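Local coordinates for protein 16S rRNA aminocarboxypropyltransferase (Vulcanisaeta distributa, PDB 5APG) that probably transfers the 3-amino-3-carboxypropyl group of S-adenosylmethionine to an N1-methylpseudouridine of 16S rRNA, the last step in making a hypermodified pseudouridine, at residues D168-D171 against N172-Q176; E151-A155 against G156-P160. All blocks are in the same frame, centred on the assembly; numbering follows the deposited sequence.

Contact 1. Residues D168-D171 against N172-Q176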
ATOM      1  N   ASP A 168      15.815 -15.612  -2.982  1.00 20.93           N
ATOM      2  CA  ASP A 168      14.841 -16.661  -2.720  1.00 19.96           C
ATOM      3  C   ASP A 168      14.134 -16.393  -1.400  1.00 22.54           C
ATOM      4  O   ASP A 168      12.941 -16.658  -1.254  1.00 21.63           O
ATOM      5  CB  ASP A 168      15.510 -18.030  -2.688  1.00 21.13           C
ATOM      6  CG  ASP A 168      15.837 -18.546  -4.069  1.00 29.20           C
ATOM      7  OD1 ASP A 168      14.982 -18.409  -4.964  1.00 33.59           O
ATOM      8  OD2 ASP A 168      16.944 -19.079  -4.260  1.00 29.09           O
ATOM      9  N   ASP A 169      14.888 -15.874  -0.438  1.00 19.77           N
ATOM     10  CA  ASP A 169      14.366 -15.607   0.895  1.00 16.55           C
ATOM     11  C   ASP A 169      13.763 -14.204   0.894  1.00 18.21           C
ATOM     12  O   ASP A 169      14.375 -13.246   1.366  1.00 17.00           O
ATOM     13  CB  ASP A 169      15.482 -15.753   1.943  1.00 18.23           C
ATOM     14  CG  ASP A 169      14.979 -15.666   3.381  1.00 17.13           C
ATOM     15  OD1 ASP A 169      13.855 -15.176   3.620  1.00 16.55           O
ATOM     16  OD2 ASP A 169      15.729 -16.093   4.285  1.00 17.62           O
ATOM     17  N   VAL A 170      12.559 -14.094   0.340  1.00 17.37           N
ATOM     18  CA  VAL A 170      11.867 -12.809   0.227  1.00 17.24           C
ATOM     19  C   VAL A 170      11.592 -12.192   1.599  1.00 17.80           C
ATOM     20  O   VAL A 170      11.803 -10.996   1.791  1.00 17.93           O
ATOM     21  CB  VAL A 170      10.544 -12.965  -0.543  1.00 18.07           C
ATOM     22  CG1 VAL A 170       9.739 -11.653  -0.540  1.00 19.14           C
ATOM     23  CG2 VAL A 170      10.828 -13.428  -1.962  1.00 20.38           C
ATOM     24  N   ASP A 171      11.142 -13.015   2.547  1.00 16.64           N
ATOM     25  CA  ASP A 171      10.823 -12.551   3.897  1.00 15.47           C
ATOM     26  C   ASP A 171      11.980 -11.760   4.514  1.00 18.86           C
ATOM     27  O   ASP A 171      11.783 -10.649   4.999  1.00 18.16           O
ATOM     28  CB  ASP A 171      10.463 -13.727   4.812  1.00 18.97           C
ATOM     29  CG  ASP A 171       9.149 -14.396   4.429  1.00 23.47           C
ATOM     30  OD1 ASP A 171       8.762 -14.327   3.241  1.00 27.54           O
ATOM     31  OD2 ASP A 171       8.502 -14.984   5.321  1.00 17.39           O
ATOM     32  N   ASN A 172      13.183 -12.329   4.489  1.00 16.78           N
ATOM     33  CA  ASN A 172      14.345 -11.651   5.054  1.00 18.37           C
ATOM     34  C   ASN A 172      14.663 -10.353   4.317  1.00 18.54           C
ATOM     35  O   ASN A 172      15.035  -9.348   4.931  1.00 18.61           O
ATOM     36  CB  ASN A 172      15.566 -12.573   5.038  1.00 16.05           C
ATOM     37  CG  ASN A 172      16.808 -11.903   5.601  1.00 18.22           C
ATOM     38  OD1 ASN A 172      16.938 -11.731   6.814  1.00 19.75           O
ATOM     39  ND2 ASN A 172      17.737 -11.535   4.721  1.00 17.60           N
ATOM     40  N   GLY A 173      14.499 -10.382   3.000  1.00 16.28           N
ATOM     41  CA  GLY A 173      14.772  -9.229   2.168  1.00 13.79           C
ATOM     42  C   GLY A 173      13.850  -8.070   2.496  1.00 16.75           C
ATOM     43  O   GLY A 173      14.297  -6.934   2.627  1.00 17.47           O
ATOM     44  N   LEU A 174      12.560  -8.357   2.634  1.00 18.13           N
ATOM     45  CA  LEU A 174      11.591  -7.322   2.980  1.00 17.47           C
ATOM     46  C   LEU A 174      11.852  -6.757   4.374  1.00 18.65           C
ATOM     47  O   LEU A 174      11.754  -5.546   4.585  1.00 20.98           O
ATOM     48  CB  LEU A 174      10.165  -7.866   2.903  1.00 16.63           C
ATOM     49  CG  LEU A 174       9.703  -8.420   1.556  1.00 20.01           C
ATOM     50  CD1 LEU A 174       8.245  -8.869   1.648  1.00 18.16           C
ATOM     51  CD2 LEU A 174       9.885  -7.386   0.443  1.00 17.63           C
ATOM     52  N   GLU A 175      12.169  -7.636   5.323  1.00 18.01           N
ATOM     53  CA  GLU A 175      12.459  -7.212   6.689  1.00 19.05           C
ATOM     54  C   GLU A 175      13.649  -6.258   6.717  1.00 22.42           C
ATOM     55  O   GLU A 175      13.668  -5.296   7.484  1.00 23.45           O
ATOM     56  CB  GLU A 175      12.713  -8.427   7.597  1.00 21.42           C
ATOM     57  CG  GLU A 175      11.473  -9.305   7.793  1.00 25.19           C
ATOM     58  CD  GLU A 175      11.736 -10.570   8.600  1.00 34.64           C
ATOM     59  OE1 GLU A 175      12.914 -10.895   8.862  1.00 42.25           O
ATOM     60  OE2 GLU A 175      10.752 -11.251   8.968  1.00 41.10           O
ATOM     61  N   GLN A 176      14.630  -6.508   5.856  1.00 19.40           N
ATOM     62  CA  GLN A 176      15.823  -5.673   5.815  1.00 18.79           C
ATOM     63  C   GLN A 176      15.575  -4.306   5.169  1.00 22.91           C
ATOM     64  O   GLN A 176      16.100  -3.295   5.637  1.00 21.23           O
ATOM     65  CB  GLN A 176      16.955  -6.393   5.082  1.00 20.91           C
ATOM     66  CG  GLN A 176      18.159  -5.510   4.816  1.00 22.96           C
ATOM     67  CD  GLN A 176      18.854  -5.051   6.088  1.00 25.01           C
ATOM     68  OE1 GLN A 176      18.656  -5.619   7.164  1.00 27.31           O
ATOM     69  NE2 GLN A 176      19.675  -4.015   5.969  1.00 24.91           N
TER
HETATM   70  O   HOH W   1      17.089 -12.614   1.926  1.00 18.30           O

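Contact 2. Residues E151-A155 against G156-P160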
ATOM      1  N   GLU A 151       0.832  -6.794 -14.165  1.00 25.88           N
ATOM      2  CA  GLU A 151       0.065  -7.681 -15.037  1.00 30.16           C
ATOM      3  C   GLU A 151      -0.001  -9.087 -14.451  1.00 28.40           C
ATOM      4  O   GLU A 151      -1.050  -9.732 -14.477  1.00 28.71           O
ATOM      5  CB  GLU A 151       0.671  -7.719 -16.446  1.00 32.04           C
ATOM      6  CG  GLU A 151      -0.117  -8.555 -17.454  1.00 40.74           C
ATOM      7  CD  GLU A 151       0.321 -10.013 -17.493  1.00 41.48           C
ATOM      8  OE1 GLU A 151       1.506 -10.288 -17.210  1.00 46.70           O
ATOM      9  OE2 GLU A 151      -0.519 -10.884 -17.811  1.00 43.66           O
ATOM     10  N   ARG A 152       1.121  -9.563 -13.921  1.00 26.92           N
ATOM     11  CA  ARG A 152       1.172 -10.873 -13.285  0.56 27.19           C
ATOM     12  C   ARG A 152       0.451 -10.859 -11.942  1.00 23.41           C
ATOM     13  O   ARG A 152      -0.316 -11.766 -11.630  1.00 26.20           O
ATOM     14  CB  ARG A 152       2.623 -11.326 -13.099  0.56 28.48           C
ATOM     15  CG  ARG A 152       3.368 -11.629 -14.395  0.56 29.94           C
ATOM     16  CD  ARG A 152       2.903 -12.936 -15.028  0.56 31.62           C
ATOM     17  NE  ARG A 152       1.682 -12.778 -15.813  0.56 32.49           N
ATOM     18  CZ  ARG A 152       0.698 -13.671 -15.854  0.56 32.12           C
ATOM     19  NH1 ARG A 152       0.782 -14.791 -15.151  0.56 32.54           N
ATOM     20  NH2 ARG A 152      -0.375 -13.439 -16.600  0.56 32.97           N
ATOM     21  N   TYR A 153       0.701  -9.820 -11.145  1.00 23.01           N
ATOM     22  CA  TYR A 153       0.055  -9.698  -9.836  1.00 21.23           C
ATOM     23  C   TYR A 153      -1.469  -9.634  -9.954  1.00 25.12           C
ATOM     24  O   TYR A 153      -2.189 -10.206  -9.134  1.00 23.73           O
ATOM     25  CB  TYR A 153       0.552  -8.459  -9.089  1.00 21.10           C
ATOM     26  CG  TYR A 153       2.027  -8.470  -8.752  1.00 17.73           C
ATOM     27  CD1 TYR A 153       2.720  -9.666  -8.593  1.00 21.74           C
ATOM     28  CD2 TYR A 153       2.722  -7.280  -8.581  1.00 16.41           C
ATOM     29  CE1 TYR A 153       4.074  -9.672  -8.280  1.00 19.03           C
ATOM     30  CE2 TYR A 153       4.069  -7.274  -8.271  1.00 15.94           C
ATOM     31  CZ  TYR A 153       4.741  -8.472  -8.123  1.00 17.59           C
ATOM     32  OH  TYR A 153       6.082  -8.455  -7.808  1.00 19.04           O
ATOM     33  N   ALA A 154      -1.956  -8.932 -10.973  1.00 22.42           N
ATOM     34  CA  ALA A 154      -3.394  -8.791 -11.187  1.00 22.54           C
ATOM     35  C   ALA A 154      -4.003 -10.090 -11.694  1.00 26.47           C
ATOM     36  O   ALA A 154      -5.223 -10.269 -11.659  1.00 27.03           O
ATOM     37  CB  ALA A 154      -3.681  -7.651 -12.164  1.00 21.77           C
ATOM     38  N   ALA A 155      -3.154 -10.993 -12.171  1.00 29.04           N
ATOM     39  CA  ALA A 155      -3.609 -12.294 -12.644  1.00 33.47           C
ATOM     40  C   ALA A 155      -3.368 -13.366 -11.589  1.00 36.33           C
ATOM     41  O   ALA A 155      -3.484 -14.560 -11.867  1.00 43.97           O
ATOM     42  CB  ALA A 155      -2.914 -12.659 -13.943  1.00 33.19           C
ATOM     43  N   GLY A 156      -3.025 -12.931 -10.380  1.00 32.47           N
ATOM     44  CA  GLY A 156      -2.819 -13.837  -9.265  1.00 35.56           C
ATOM     45  C   GLY A 156      -1.480 -14.556  -9.274  1.00 35.60           C
ATOM     46  O   GLY A 156      -1.285 -15.522  -8.540  1.00 40.52           O
ATOM     47  N   ASP A 157      -0.552 -14.078 -10.097  1.00 29.47           N
ATOM     48  CA  ASP A 157       0.751 -14.721 -10.239  1.00 27.10           C
ATOM     49  C   ASP A 157       1.846 -13.919  -9.533  1.00 27.90           C
ATOM     50  O   ASP A 157       2.182 -12.810  -9.947  1.00 24.74           O
ATOM     51  CB  ASP A 157       1.083 -14.896 -11.723  1.00 28.91           C
ATOM     52  CG  ASP A 157       2.448 -15.509 -11.956  1.00 31.51           C
ATOM     53  OD1 ASP A 157       3.044 -16.061 -11.006  1.00 31.63           O
ATOM     54  OD2 ASP A 157       2.925 -15.440 -13.106  1.00 34.88           O
ATOM     55  N   LEU A 158       2.415 -14.502  -8.479  1.00 22.50           N
ATOM     56  CA  LEU A 158       3.395 -13.808  -7.645  1.00 23.95           C
ATOM     57  C   LEU A 158       4.842 -14.165  -7.980  1.00 23.34           C
ATOM     58  O   LEU A 158       5.766 -13.751  -7.283  1.00 21.25           O
ATOM     59  CB  LEU A 158       3.122 -14.099  -6.170  1.00 25.05           C
ATOM     60  CG  LEU A 158       1.863 -13.426  -5.619  1.00 27.52           C
ATOM     61  CD1 LEU A 158       1.212 -14.281  -4.546  1.00 30.72           C
ATOM     62  CD2 LEU A 158       2.223 -12.049  -5.069  1.00 25.19           C
ATOM     63  N   SER A 159       5.037 -14.917  -9.057  1.00 25.71           N
ATOM     64  CA  SER A 159       6.386 -15.304  -9.478  1.00 25.71           C
ATOM     65  C   SER A 159       7.370 -14.146  -9.763  1.00 26.61           C
ATOM     66  O   SER A 159       8.574 -14.344  -9.637  1.00 25.37           O
ATOM     67  CB  SER A 159       6.300 -16.219 -10.711  1.00 29.59           C
ATOM     68  OG  SER A 159       5.818 -15.528 -11.849  1.00 31.87           O
ATOM     69  N   PRO A 160       6.886 -12.943 -10.145  1.00 24.23           N
ATOM     70  CA  PRO A 160       7.885 -11.875 -10.323  1.00 24.39           C
ATOM     71  C   PRO A 160       8.718 -11.499  -9.091  1.00 25.24           C
ATOM     72  O   PRO A 160       9.816 -10.974  -9.271  1.00 25.64           O
ATOM     73  CB  PRO A 160       7.035 -10.665 -10.726  1.00 26.03           C
ATOM     74  CG  PRO A 160       5.839 -11.226 -11.342  1.00 25.76           C
ATOM     75  CD  PRO A 160       5.571 -12.542 -10.686  1.00 25.03           C
TER

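Contact 1. Residues D168-D171 against N172-Q176
Between D169 and E175 the backbone winds into the first turn of helix 170-182: L174 N donates to V170 O over 2.9 Å, E175 N to D171 O over 3.1 Å, and G173 N reaches D169 O only weakly. D169 is the N-cap. Its carboxylate oxygen D169 OD1 accepts from N172 N at 3.1 Å along a fairly straight bond (165° at the hydrogen), which arrives from above the carboxylate plane, 51° out of it. With CG anti to the backbone N (chi1 -173°), the acid turns forward beside its own carbonyl carbon and toward the backbone N-H of N172, and D169 OD1 also comes to 3.4 Å from N172 CB. One water ties the same pair a second time, donating to D169 O and accepting from N172 ND2. Such a cap satisfies an amide of the first turn, and the negative charge probably suits the positive end of the helix dipole. V170 and L174 form the inner side, lying side by side with V170 CG1 3.8 Å from L174 CD1. This apolar pair packs against helix 160-165, V170 on R162 and L174 on L165, and both residues touch R92, just beyond strand 89-91.

Contact 2. Residues E151-A155 against G156-P160
R152 and D157 meet through a salt bridge in which R152 NH1 donates to D157 OD2 at 3.0 Å, nearly straight at 167°. The acid oxygen sits at the guanidinium edge, in its plane, and is approached on its anti side, while the two flat groups are turned 67° against each other. Nearer the backbone, the ring of P160 crosses the R152 stem at about a right angle, its CG 3.7 Å from R152 CB, and also contacts Y153, whose CE1 is 3.9 Å from P160 CG. The edge of the Y153 ring faces D157 O and L158.

These side chains are gathered by a Schellman motif that ends helix 141-153. D157 N donates to R152 O over 2.8 Å and G156 N to Y153 O, with G156 at positive phi as the C-prime residue. R152 O also accepts from A155 N, the two donors coming from opposite faces of the carbonyl plane.

A second shell positions both partners of the salt bridge. In the R152 conformer described, one of two, E151 holds the guanidinium side-on: E151 OE1 receives R152 NE, and E151 OE2 receives R152 NH2 at 2.8 Å, with NH1 turned to D157. The other oxygen of D157, OD1, accepts from S159 N at 3.0 Å in an Asx turn and from S159 OG on the same face. Farther out, the Y153 hydroxyl is hydrogen-bonded to L95 O, and L158 packs on P52 and P94.

The two contacts show opposite ends of helices being finished: contact 2 closes the C-terminal end of helix 141-153, and contact 1 opens helix 170-182, with helix 160-165 between them in the chain. They do not touch; their centres lie about 19 Å apart, and their nearest atoms about 7 Å. Contact 1 lies nearer than contact 2 to the cofactor pocket, occupied here by a selenium analogue of S-adenosylmethionine. In contact 1 the L174 side chain is about 7 Å from that ligand and about 4 Å from the side chain of Y108, a cofactor-binding residue. In contact 2 the Y153 side chain stands about 10 Å from the ligand and about 8 Å from that of L93, another binding residue.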